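Long-range contacts in CpuTA1 (Curtobacterium pusillum, PDB 5K3W), which belongs to the class IV aminotransferase family and binds pyridoxal-5'-phosphate as a dimer of two identical subunits: residues 158-163 with 226-231; 202-207 with 252-257; 213-218 with 261-266; 219-224 with 248-253. One frame throughout, in Å; residues are numbered along the deposited sequence.

Contact 1 (158-163 with 226-231); sequences YRHDVA and TDQGIL. With PLP (pyridoxal-5'-phosphate), chain C.
His160 and Gln228 form the centre of this contact, the glutamine chain standing against the backbone and one edge of the histidine. Gln228 CG comes up at the edge of the imidazole, near its plane, and Gln228 OE1 lies 4.1 Å from His160 CB. The histidine torsion, chi1 79°, sets the ring between its own backbone N and carbonyl carbon, where Asp161 CB lies over one face; ND1 is turned to Asp202, to which it is hydrogen-bonded. The amide of Gln228 likewise finds its partner outside the two segments, NE2 bonding to Gln225 O. The backbones also come close: His160 O meets Gln228 CA at 3.2 Å in a CA-H...O contact. The polar link between the segments runs through a water that donates to both Arg159 O (3.1 Å) and Gln228 O (2.9 Å). Ala163, in the first turn of its helix, brings its methyl CB to 3.9 Å from Gly229 CA; Gly229 has positive phi, a conformation that favours glycine. At the far end of the loop, Leu231 CD2 lies against the pyridoxal-5'-phosphate ring, and Leu231 N bonds to Glu207 OE1. At the other end of the contact Tyr158 stacks on Tyr158 of the second subunit. The contact thus sets the start of helix 162-165 against the loop joining strand 220-224 to helix 234-245.

Contact 2 (202-207 with 252-257); sequences DGYALE and YRRISA. With PLP (pyridoxal-5'-phosphate), chain C.
Ala205 N donates to Ile255 O over 2.7 Å, and the carbonyl is approached almost head-on, with a C=O...N angle of 169°. A second, straighter bond runs from Ala257 N to Gly203 O at 2.8 Å (172° at the hydrogen), the donor lying somewhat off the carbonyl plane. These two bonds flank the pair Tyr204 and Ser256 and make a single, isolated beta bridge, where the chain leaves strand 250-253 and enters helix 257-261. Ser256 is the N-cap of that helix, its OG accepting from Glu259 N. A water accepts from Ile255 N, but its very short approach to Ala205 O makes a bridge between the two doubtful. Around the paired backbones, the Tyr204 ring has the aliphatic part of Arg254 on one face: CD stands above it, offset toward the rim, and CB comes to 3.8 Å from Tyr204 CE1. The arginine chain runs extended from CG to NE, and its guanidinium is inclined 65° to the ring. The tyrosine also meets the His160 ring. Ala205 CB packs beside Ile255, 4.4 Å from its CB. Farther along the same loop, Glu207 turns into the cofactor pocket, where OE1 lies 3.0 Å from N1 of pyridoxal-5'-phosphate.

Contact 3 (213-218 with 261-266); sequences VIVLAD and RDAEAL
Val215 and Leu266 lie side by side and point the same way on the buried face of this antiparallel pair, with Val215 CG2 3.6 Å from Leu266 CD2. The other valine branch, CG1, set opposite the backbone N by a chi1 of 173°, reaches Ala263 CB at 3.5 Å. On the reverse face Leu216 and Ala265 meet more loosely, 4.3 Å between their CB atoms. In the backbone an extra residue on one strand sets Glu264 and Ala265 together opposite Leu216, a classic beta bulge: Leu216 O accepts from Glu264 N (2.7 Å) and Ala265 N (3.3 Å), while Leu216 N donates to Ala265 O at 3.0 Å. Past the bulge the contact opens to solvent. There the Glu264 chain, bent at chi2, brings its carboxylate to the backbone of Asp218, and OE2 accepts from Asp218 N at 3.1 Å, the donor lying well above the carboxylate plane. The two side chains cross at about a right angle, their carboxylate planes 68° apart, with Asp218 OD1 only 3.6 Å from Glu264 OE2, a proximity that would tend to raise the proton affinity of one or both. Strand 212-217 lies between strands 265-270 and 220-224 in its sheet, and Leu260 of helix 257-261 packs on Val213 and Val215.

Contact 4 (219-224 with 248-253); sequences GVVRTP and YPTEYR
The guanidinium of Arg222 is sandwiched: Val220 CG1 sits over the centre of one face, and the guanidinium of Arg253 lies flat against the opposite face, with centres 3.8 Å apart and planes 28° from parallel. Such a pairing of like charges is probably offset by Glu251, whose extended side chain runs beside Arg222 in the same direction. Its OE1 forms a salt bridge with Arg222 NH2 at 3.4 Å, the carboxylate steeply inclined to the guanidinium, and its OE2 takes Arg253 NE at 3.0 Å in a bond of weak geometry. Glu259 supplies a further negative partner, bridging to Arg253 NH1. Bends in the Arg253 chain (chi2 132°, chi3 66°) bring its guanidinium over that of Arg222. On the other face of the sheet, away from Arg222 and Glu251, Thr223 and Tyr252 stand side by side, Thr223 CG2 reaching Tyr252 CD2 at 3.3 Å, while Tyr252 OH bonds to Gln236. Nearer the strand starts, Val221 CG2 packs obliquely on the Tyr248 ring, 3.9 Å from CD2. Between the two faces the backbones pair in parallel; Val221 N donates to Pro249 O at 2.9 Å, and Thr223 N to Glu251 O at 3.1 Å. Strands 220-224 and 250-253 are joined through helix 234-245, whose Phe240 and Phe243 pack on the face of Val221 and Thr223, the arrangement of a beta-alpha-beta crossover.

In the fold
From the N terminus, residues 158-163 come first and close the longest loop, returning at 226-231 in contact 1. Within that span begin contacts 2, 3 and 4, whose second segments all lie beyond residue 231, so each crosses contact 1. Contact 2 closes from 202-207 to 252-257 and crosses contact 3, which runs from 213-218 to 261-266; contact 4, the shortest closure, lies wholly within contact 3 and ends on the same strand as contact 2. Contacts 3 and 4 build neighbouring parts of one mixed sheet. Contacts 1 and 2 tie loops that follow strands 149-155 and 195-199 of a second sheet to segments that follow or end strands 220-224 and 250-253 of the first, and both touch the cofactor.

Contact 1 (158-163 with 226-231)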
# COMPACT_ATOMS: atom_id res chain seq x y z
N TYR A 158 -13.08 -0.84 -8.24
CA TYR A 158 -12.79 -2.02 -9.04
C TYR A 158 -14.07 -2.74 -9.43
O TYR A 158 -15.06 -2.75 -8.70
CB TYR A 158 -11.89 -2.99 -8.27
CG TYR A 158 -10.48 -2.50 -8.05
CD1 TYR A 158 -9.83 -1.72 -9.00
CD2 TYR A 158 -9.78 -2.83 -6.89
CE1 TYR A 158 -8.53 -1.28 -8.81
CE2 TYR A 158 -8.48 -2.40 -6.69
CZ TYR A 158 -7.86 -1.62 -7.66
OH TYR A 158 -6.57 -1.17 -7.47
N ARG A 159 -14.05 -3.35 -10.61
CA ARG A 159 -15.08 -4.30 -10.97
C ARG A 159 -14.96 -5.54 -10.08
O ARG A 159 -13.86 -5.92 -9.66
CB ARG A 159 -14.97 -4.70 -12.44
CG ARG A 159 -15.48 -3.67 -13.43
CD ARG A 159 -15.29 -4.12 -14.87
NE ARG A 159 -15.83 -5.46 -15.12
CZ ARG A 159 -17.12 -5.71 -15.30
NH1 ARG A 159 -17.54 -6.96 -15.52
NH2 ARG A 159 -18.01 -4.73 -15.26
N HIS A 160 -16.10 -6.16 -9.78
CA HIS A 160 -16.07 -7.35 -8.95
C HIS A 160 -15.11 -8.41 -9.49
O HIS A 160 -14.67 -9.28 -8.74
CB HIS A 160 -17.48 -7.95 -8.82
CG HIS A 160 -17.90 -8.74 -10.01
ND1 HIS A 160 -18.27 -8.16 -11.21
CD2 HIS A 160 -17.97 -10.08 -10.21
CE1 HIS A 160 -18.56 -9.10 -12.08
NE2 HIS A 160 -18.38 -10.28 -11.50
N ASP A 161 -14.75 -8.35 -10.78
CA ASP A 161 -13.98 -9.41 -11.42
C ASP A 161 -12.52 -9.04 -11.68
O ASP A 161 -11.86 -9.71 -12.48
CB ASP A 161 -14.66 -9.83 -12.73
CG ASP A 161 -14.81 -8.67 -13.72
OD1 ASP A 161 -14.20 -7.60 -13.51
OD2 ASP A 161 -15.52 -8.83 -14.73
N VAL A 162 -11.99 -8.01 -11.01
CA VAL A 162 -10.62 -7.59 -11.33
C VAL A 162 -9.61 -8.69 -11.04
O VAL A 162 -8.55 -8.75 -11.67
CB VAL A 162 -10.23 -6.30 -10.59
CG1 VAL A 162 -10.93 -5.09 -11.20
CG2 VAL A 162 -10.54 -6.41 -9.11
N ALA A 163 -9.91 -9.58 -10.09
CA ALA A 163 -8.96 -10.64 -9.75
C ALA A 163 -8.78 -11.61 -10.91
O ALA A 163 -7.72 -12.22 -11.04
CB ALA A 163 -9.41 -11.39 -8.49
N THR A 226 -15.67 -15.25 -2.54
CA THR A 226 -14.34 -14.71 -2.28
C THR A 226 -13.40 -14.73 -3.49
O THR A 226 -12.21 -14.48 -3.33
CB THR A 226 -13.69 -15.46 -1.10
OG1 THR A 226 -13.38 -16.81 -1.49
CG2 THR A 226 -14.64 -15.51 0.08
N ASP A 227 -13.91 -15.03 -4.67
CA ASP A 227 -13.17 -14.73 -5.89
C ASP A 227 -13.46 -13.32 -6.41
O ASP A 227 -12.93 -12.95 -7.46
CB ASP A 227 -13.49 -15.76 -6.96
CG ASP A 227 -14.95 -15.78 -7.33
OD1 ASP A 227 -15.77 -15.19 -6.60
OD2 ASP A 227 -15.29 -16.42 -8.35
N GLN A 228 -14.26 -12.52 -5.71
CA GLN A 228 -14.55 -11.16 -6.13
C GLN A 228 -13.45 -10.18 -5.73
O GLN A 228 -13.72 -9.00 -5.49
CB GLN A 228 -15.89 -10.71 -5.55
CG GLN A 228 -17.11 -11.37 -6.19
CD GLN A 228 -18.40 -11.10 -5.43
OE1 GLN A 228 -19.19 -10.23 -5.81
NE2 GLN A 228 -18.62 -11.85 -4.36
N GLY A 229 -12.21 -10.64 -5.68
CA GLY A 229 -11.12 -9.75 -5.33
C GLY A 229 -11.16 -9.30 -3.88
O GLY A 229 -10.88 -8.13 -3.60
N ILE A 230 -11.50 -10.21 -2.96
CA ILE A 230 -11.63 -9.94 -1.54
C ILE A 230 -10.91 -11.07 -0.80
O ILE A 230 -10.58 -12.11 -1.37
CB ILE A 230 -13.10 -9.87 -1.08
CG1 ILE A 230 -13.73 -11.27 -1.15
CG2 ILE A 230 -13.88 -8.90 -1.94
CD1 ILE A 230 -15.14 -11.36 -0.63
N LEU A 231 -10.73 -10.87 0.51
CA LEU A 231 -10.14 -11.91 1.34
C LEU A 231 -11.18 -12.96 1.70
O LEU A 231 -12.35 -12.65 1.90
CB LEU A 231 -9.56 -11.31 2.63
CG LEU A 231 -8.12 -10.80 2.61
CD1 LEU A 231 -7.90 -9.74 1.58
CD2 LEU A 231 -7.80 -10.25 3.97
N1 PLP C . -10.94 -8.06 4.53
C2 PLP C . -9.72 -7.46 4.67
C2A PLP C . -9.24 -6.44 3.65
C3 PLP C . -8.92 -7.80 5.75
O3 PLP C . -7.67 -7.17 5.85
C4 PLP C . -9.35 -8.73 6.66
C4A PLP C . -8.54 -9.13 7.86
C5 PLP C . -10.57 -9.33 6.52
C6 PLP C . -11.36 -8.98 5.44
C5A PLP C . -11.04 -10.34 7.55
O4P PLP C . -10.16 -11.44 7.68
P PLP C . -10.03 -12.22 9.07
O1P PLP C . -11.39 -12.62 9.59
O2P PLP C . -9.31 -11.38 10.10
O3P PLP C . -9.24 -13.49 8.86
O HOH W 1 -13.46 -6.34 -6.60

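Contact 2 (202-207 with 252-257)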
# COMPACT_ATOMS: atom_id res chain seq x y z
N ASP A 202 -19.30 -2.20 -10.53
CA ASP A 202 -20.50 -2.76 -11.15
C ASP A 202 -21.58 -3.07 -10.13
O ASP A 202 -22.57 -3.73 -10.47
CB ASP A 202 -20.15 -4.02 -11.96
CG ASP A 202 -19.01 -4.84 -11.35
OD1 ASP A 202 -18.59 -4.57 -10.20
OD2 ASP A 202 -18.54 -5.78 -12.02
N GLY A 203 -21.41 -2.61 -8.89
CA GLY A 203 -22.48 -2.61 -7.91
C GLY A 203 -22.58 -3.81 -7.00
O GLY A 203 -23.67 -4.06 -6.46
N TYR A 204 -21.50 -4.55 -6.77
CA TYR A 204 -21.53 -5.72 -5.90
C TYR A 204 -20.89 -5.43 -4.55
O TYR A 204 -19.78 -4.89 -4.48
CB TYR A 204 -20.84 -6.91 -6.55
CG TYR A 204 -21.62 -7.47 -7.72
CD1 TYR A 204 -22.75 -8.26 -7.51
CD2 TYR A 204 -21.24 -7.19 -9.02
CE1 TYR A 204 -23.48 -8.76 -8.58
CE2 TYR A 204 -21.95 -7.70 -10.09
CZ TYR A 204 -23.06 -8.47 -9.87
OH TYR A 204 -23.76 -8.96 -10.95
N ALA A 205 -21.60 -5.79 -3.48
CA ALA A 205 -21.04 -5.75 -2.15
C ALA A 205 -19.77 -6.59 -2.11
O ALA A 205 -19.77 -7.73 -2.59
CB ALA A 205 -22.05 -6.26 -1.12
N LEU A 206 -18.70 -6.02 -1.57
CA LEU A 206 -17.41 -6.70 -1.54
C LEU A 206 -17.00 -7.11 -0.13
O LEU A 206 -17.16 -8.27 0.26
CB LEU A 206 -16.32 -5.83 -2.16
CG LEU A 206 -16.42 -5.54 -3.66
CD1 LEU A 206 -15.26 -4.66 -4.08
CD2 LEU A 206 -16.44 -6.83 -4.50
N GLU A 207 -16.46 -6.17 0.63
CA GLU A 207 -15.91 -6.45 1.95
C GLU A 207 -15.67 -5.10 2.63
O GLU A 207 -15.89 -4.04 2.04
CB GLU A 207 -14.61 -7.26 1.87
CG GLU A 207 -13.34 -6.45 1.54
CD GLU A 207 -12.14 -7.35 1.16
OE1 GLU A 207 -12.01 -8.45 1.75
OE2 GLU A 207 -11.34 -6.97 0.26
N TYR A 252 -22.36 -18.69 -0.17
CA TYR A 252 -21.46 -17.78 -0.85
C TYR A 252 -22.09 -17.40 -2.18
O TYR A 252 -22.59 -18.26 -2.91
CB TYR A 252 -20.10 -18.41 -1.10
CG TYR A 252 -19.35 -18.80 0.16
CD1 TYR A 252 -19.57 -20.03 0.76
CD2 TYR A 252 -18.44 -17.93 0.76
CE1 TYR A 252 -18.89 -20.39 1.91
CE2 TYR A 252 -17.76 -18.28 1.90
CZ TYR A 252 -17.99 -19.52 2.48
OH TYR A 252 -17.33 -19.90 3.62
N ARG A 253 -22.05 -16.11 -2.52
CA ARG A 253 -22.64 -15.68 -3.77
C ARG A 253 -22.29 -14.22 -4.02
O ARG A 253 -21.69 -13.54 -3.17
CB ARG A 253 -24.15 -15.88 -3.76
CG ARG A 253 -24.81 -15.15 -2.63
CD ARG A 253 -26.01 -14.37 -3.12
NE ARG A 253 -27.06 -15.25 -3.61
CZ ARG A 253 -28.34 -14.90 -3.68
NH1 ARG A 253 -28.71 -13.68 -3.28
NH2 ARG A 253 -29.25 -15.76 -4.13
N ARG A 254 -22.66 -13.74 -5.20
CA ARG A 254 -22.62 -12.32 -5.49
C ARG A 254 -23.83 -11.65 -4.89
O ARG A 254 -24.97 -12.10 -5.07
CB ARG A 254 -22.58 -12.08 -6.99
CG ARG A 254 -21.40 -12.71 -7.62
CD ARG A 254 -21.05 -12.11 -8.97
NE ARG A 254 -20.03 -12.95 -9.56
CZ ARG A 254 -20.27 -14.16 -10.05
NH1 ARG A 254 -21.51 -14.64 -10.04
NH2 ARG A 254 -19.27 -14.89 -10.55
N ILE A 255 -23.59 -10.57 -4.16
CA ILE A 255 -24.61 -9.83 -3.45
C ILE A 255 -24.55 -8.40 -3.97
O ILE A 255 -23.61 -7.65 -3.67
CB ILE A 255 -24.38 -9.89 -1.94
CG1 ILE A 255 -24.30 -11.36 -1.51
CG2 ILE A 255 -25.45 -9.11 -1.18
CD1 ILE A 255 -24.00 -11.58 -0.04
N SER A 256 -25.53 -8.02 -4.78
CA SER A 256 -25.57 -6.64 -5.25
C SER A 256 -25.75 -5.69 -4.07
O SER A 256 -26.32 -6.05 -3.04
CB SER A 256 -26.71 -6.45 -6.25
OG SER A 256 -27.95 -6.37 -5.58
N ALA A 257 -25.25 -4.46 -4.23
CA ALA A 257 -25.48 -3.44 -3.20
C ALA A 257 -26.97 -3.28 -2.89
O ALA A 257 -27.33 -2.95 -1.76
CB ALA A 257 -24.89 -2.10 -3.64
N1 PLP C . -10.94 -8.06 4.53
C2 PLP C . -9.72 -7.46 4.67
C2A PLP C . -9.24 -6.44 3.65
C3 PLP C . -8.92 -7.80 5.75
O3 PLP C . -7.67 -7.17 5.85
C4 PLP C . -9.35 -8.73 6.66
C4A PLP C . -8.54 -9.13 7.86
C5 PLP C . -10.57 -9.33 6.52
C6 PLP C . -11.36 -8.98 5.44
C5A PLP C . -11.04 -10.34 7.55
O4P PLP C . -10.16 -11.44 7.68
P PLP C . -10.03 -12.22 9.07
O1P PLP C . -11.39 -12.62 9.59
O2P PLP C . -9.31 -11.38 10.10
O3P PLP C . -9.24 -13.49 8.86
O HOH W 2 -20.69 -9.59 -3.89

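Contact 3 (213-218 with 261-266)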
# COMPACT_ATOMS: atom_id res chain seq x y z
N VAL A 213 -18.20 -9.21 5.28
CA VAL A 213 -19.59 -8.82 5.47
C VAL A 213 -20.44 -10.08 5.56
O VAL A 213 -20.36 -10.95 4.69
CB VAL A 213 -20.07 -7.94 4.30
CG1 VAL A 213 -21.46 -7.40 4.58
CG2 VAL A 213 -19.10 -6.83 4.08
N ILE A 214 -21.28 -10.15 6.59
CA ILE A 214 -22.24 -11.24 6.78
C ILE A 214 -23.65 -10.69 6.63
O ILE A 214 -24.00 -9.69 7.27
CB ILE A 214 -22.07 -11.93 8.15
CG1 ILE A 214 -20.62 -12.40 8.34
CG2 ILE A 214 -23.00 -13.12 8.24
CD1 ILE A 214 -20.20 -13.41 7.33
N VAL A 215 -24.45 -11.34 5.80
CA VAL A 215 -25.80 -10.88 5.48
C VAL A 215 -26.80 -11.94 5.90
O VAL A 215 -26.70 -13.11 5.49
CB VAL A 215 -25.95 -10.58 3.97
CG1 VAL A 215 -27.39 -10.27 3.66
CG2 VAL A 215 -25.05 -9.42 3.57
N LEU A 216 -27.77 -11.54 6.72
CA LEU A 216 -28.92 -12.38 7.03
C LEU A 216 -30.13 -11.87 6.26
O LEU A 216 -30.51 -10.70 6.39
CB LEU A 216 -29.21 -12.40 8.52
CG LEU A 216 -30.58 -13.01 8.85
CD1 LEU A 216 -30.66 -14.44 8.35
CD2 LEU A 216 -30.87 -12.92 10.35
N ALA A 217 -30.73 -12.75 5.44
CA ALA A 217 -31.97 -12.42 4.73
C ALA A 217 -32.75 -13.70 4.45
O ALA A 217 -32.22 -14.63 3.83
CB ALA A 217 -31.70 -11.66 3.44
N ASP A 218 -34.02 -13.73 4.89
CA ASP A 218 -34.92 -14.84 4.61
C ASP A 218 -34.38 -16.13 5.22
O ASP A 218 -34.33 -17.17 4.57
CB ASP A 218 -35.16 -15.02 3.11
CG ASP A 218 -35.70 -13.75 2.45
OD1 ASP A 218 -36.57 -13.08 3.04
OD2 ASP A 218 -35.24 -13.44 1.32
N ARG A 261 -29.01 -3.68 1.00
CA ARG A 261 -29.94 -2.78 1.68
C ARG A 261 -31.15 -3.52 2.23
O ARG A 261 -31.68 -3.14 3.28
CB ARG A 261 -30.45 -1.70 0.73
CG ARG A 261 -29.39 -1.11 -0.16
CD ARG A 261 -28.78 0.11 0.47
NE ARG A 261 -27.69 0.65 -0.34
CZ ARG A 261 -26.84 1.57 0.09
NH1 ARG A 261 -26.95 2.06 1.32
NH2 ARG A 261 -25.87 2.00 -0.71
N ASP A 262 -31.62 -4.55 1.53
CA ASP A 262 -32.82 -5.28 1.91
C ASP A 262 -32.56 -6.37 2.93
O ASP A 262 -33.47 -7.15 3.22
CB ASP A 262 -33.48 -5.89 0.67
CG ASP A 262 -33.82 -4.86 -0.39
OD1 ASP A 262 -34.16 -3.71 -0.03
OD2 ASP A 262 -33.73 -5.20 -1.59
N ALA A 263 -31.34 -6.46 3.46
CA ALA A 263 -31.02 -7.52 4.40
C ALA A 263 -31.72 -7.31 5.73
O ALA A 263 -32.05 -6.19 6.12
CB ALA A 263 -29.51 -7.59 4.61
N GLU A 264 -31.96 -8.41 6.45
CA GLU A 264 -32.59 -8.30 7.75
C GLU A 264 -31.60 -7.90 8.83
O GLU A 264 -31.94 -7.15 9.75
CB GLU A 264 -33.28 -9.60 8.13
CG GLU A 264 -34.66 -9.74 7.53
CD GLU A 264 -34.98 -11.15 7.11
OE1 GLU A 264 -34.60 -12.09 7.85
OE2 GLU A 264 -35.60 -11.31 6.04
N ALA A 265 -30.37 -8.41 8.75
CA ALA A 265 -29.32 -8.01 9.68
C ALA A 265 -27.99 -8.12 8.95
O ALA A 265 -27.86 -8.84 7.96
CB ALA A 265 -29.30 -8.86 10.95
N LEU A 266 -26.99 -7.37 9.45
CA LEU A 266 -25.66 -7.34 8.87
C LEU A 266 -24.61 -7.36 9.98
O LEU A 266 -24.80 -6.77 11.04
CB LEU A 266 -25.43 -6.08 8.03
CG LEU A 266 -26.38 -5.84 6.87
CD1 LEU A 266 -26.14 -4.45 6.33
CD2 LEU A 266 -26.16 -6.87 5.78

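Contact 4 (219-224 with 248-253)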
# COMPACT_ATOMS: atom_id res chain seq x y z
N GLY A 219 -33.96 -16.05 6.48
CA GLY A 219 -33.44 -17.21 7.16
C GLY A 219 -32.14 -17.76 6.58
O GLY A 219 -31.66 -18.79 7.06
N VAL A 220 -31.56 -17.10 5.59
CA VAL A 220 -30.31 -17.55 4.98
C VAL A 220 -29.18 -16.59 5.35
O VAL A 220 -29.36 -15.36 5.35
CB VAL A 220 -30.43 -17.68 3.45
CG1 VAL A 220 -29.13 -18.16 2.87
CG2 VAL A 220 -31.54 -18.63 3.10
N VAL A 221 -28.02 -17.15 5.68
CA VAL A 221 -26.85 -16.37 6.04
C VAL A 221 -25.89 -16.44 4.87
O VAL A 221 -25.47 -17.53 4.47
CB VAL A 221 -26.20 -16.89 7.33
CG1 VAL A 221 -24.86 -16.23 7.58
CG2 VAL A 221 -27.14 -16.66 8.51
N ARG A 222 -25.58 -15.28 4.29
CA ARG A 222 -24.79 -15.16 3.07
C ARG A 222 -23.57 -14.27 3.30
O ARG A 222 -23.53 -13.46 4.23
CB ARG A 222 -25.60 -14.56 1.92
CG ARG A 222 -26.96 -15.16 1.69
CD ARG A 222 -27.63 -14.41 0.56
NE ARG A 222 -28.45 -15.28 -0.27
CZ ARG A 222 -29.77 -15.33 -0.21
NH1 ARG A 222 -30.43 -14.55 0.64
NH2 ARG A 222 -30.43 -16.16 -1.01
N THR A 223 -22.60 -14.39 2.40
CA THR A 223 -21.37 -13.61 2.41
C THR A 223 -20.92 -13.48 0.97
O THR A 223 -21.12 -14.43 0.19
CB THR A 223 -20.26 -14.27 3.26
OG1 THR A 223 -19.33 -13.26 3.70
CG2 THR A 223 -19.48 -15.31 2.45
N PRO A 224 -20.34 -12.35 0.56
CA PRO A 224 -19.84 -12.24 -0.81
C PRO A 224 -18.84 -13.34 -1.12
O PRO A 224 -17.90 -13.57 -0.35
CB PRO A 224 -19.19 -10.85 -0.85
CG PRO A 224 -19.84 -10.07 0.26
CD PRO A 224 -20.16 -11.11 1.33
N TYR A 248 -29.18 -22.65 10.29
CA TYR A 248 -29.29 -21.71 9.18
C TYR A 248 -28.61 -22.27 7.94
O TYR A 248 -27.50 -22.79 8.03
CB TYR A 248 -28.65 -20.38 9.52
CG TYR A 248 -29.31 -19.62 10.64
CD1 TYR A 248 -29.10 -19.99 11.97
CD2 TYR A 248 -30.09 -18.50 10.38
CE1 TYR A 248 -29.68 -19.27 13.00
CE2 TYR A 248 -30.67 -17.79 11.41
CZ TYR A 248 -30.46 -18.18 12.71
OH TYR A 248 -31.04 -17.46 13.73
N PRO A 249 -29.23 -22.16 6.78
CA PRO A 249 -28.47 -22.33 5.53
C PRO A 249 -27.50 -21.17 5.33
O PRO A 249 -27.82 -20.01 5.60
CB PRO A 249 -29.55 -22.35 4.44
CG PRO A 249 -30.88 -22.40 5.17
CD PRO A 249 -30.64 -21.84 6.54
N THR A 250 -26.31 -21.50 4.83
CA THR A 250 -25.29 -20.52 4.52
C THR A 250 -24.96 -20.56 3.04
O THR A 250 -25.12 -21.60 2.39
CB THR A 250 -24.02 -20.77 5.33
OG1 THR A 250 -23.62 -22.13 5.12
CG2 THR A 250 -24.26 -20.53 6.82
N GLU A 251 -24.48 -19.45 2.51
CA GLU A 251 -24.35 -19.33 1.06
C GLU A 251 -23.29 -18.30 0.71
O GLU A 251 -23.31 -17.18 1.24
CB GLU A 251 -25.69 -18.96 0.44
CG GLU A 251 -25.74 -19.05 -1.07
CD GLU A 251 -27.09 -18.61 -1.62
OE1 GLU A 251 -28.10 -18.69 -0.88
OE2 GLU A 251 -27.13 -18.17 -2.79
N TYR A 252 -22.36 -18.69 -0.17
CA TYR A 252 -21.46 -17.78 -0.85
C TYR A 252 -22.09 -17.40 -2.18
O TYR A 252 -22.59 -18.26 -2.91
CB TYR A 252 -20.10 -18.41 -1.10
CG TYR A 252 -19.35 -18.80 0.16
CD1 TYR A 252 -19.57 -20.03 0.76
CD2 TYR A 252 -18.44 -17.93 0.76
CE1 TYR A 252 -18.89 -20.39 1.91
CE2 TYR A 252 -17.76 -18.28 1.90
CZ TYR A 252 -17.99 -19.52 2.48
OH TYR A 252 -17.33 -19.90 3.62
N ARG A 253 -22.05 -16.11 -2.52
CA ARG A 253 -22.64 -15.68 -3.77
C ARG A 253 -22.29 -14.22 -4.02
O ARG A 253 -21.69 -13.54 -3.17
CB ARG A 253 -24.15 -15.88 -3.76
CG ARG A 253 -24.81 -15.15 -2.63
CD ARG A 253 -26.01 -14.37 -3.12
NE ARG A 253 -27.06 -15.25 -3.61
CZ ARG A 253 -28.34 -14.90 -3.68
NH1 ARG A 253 -28.71 -13.68 -3.28
NH2 ARG A 253 -29.25 -15.76 -4.13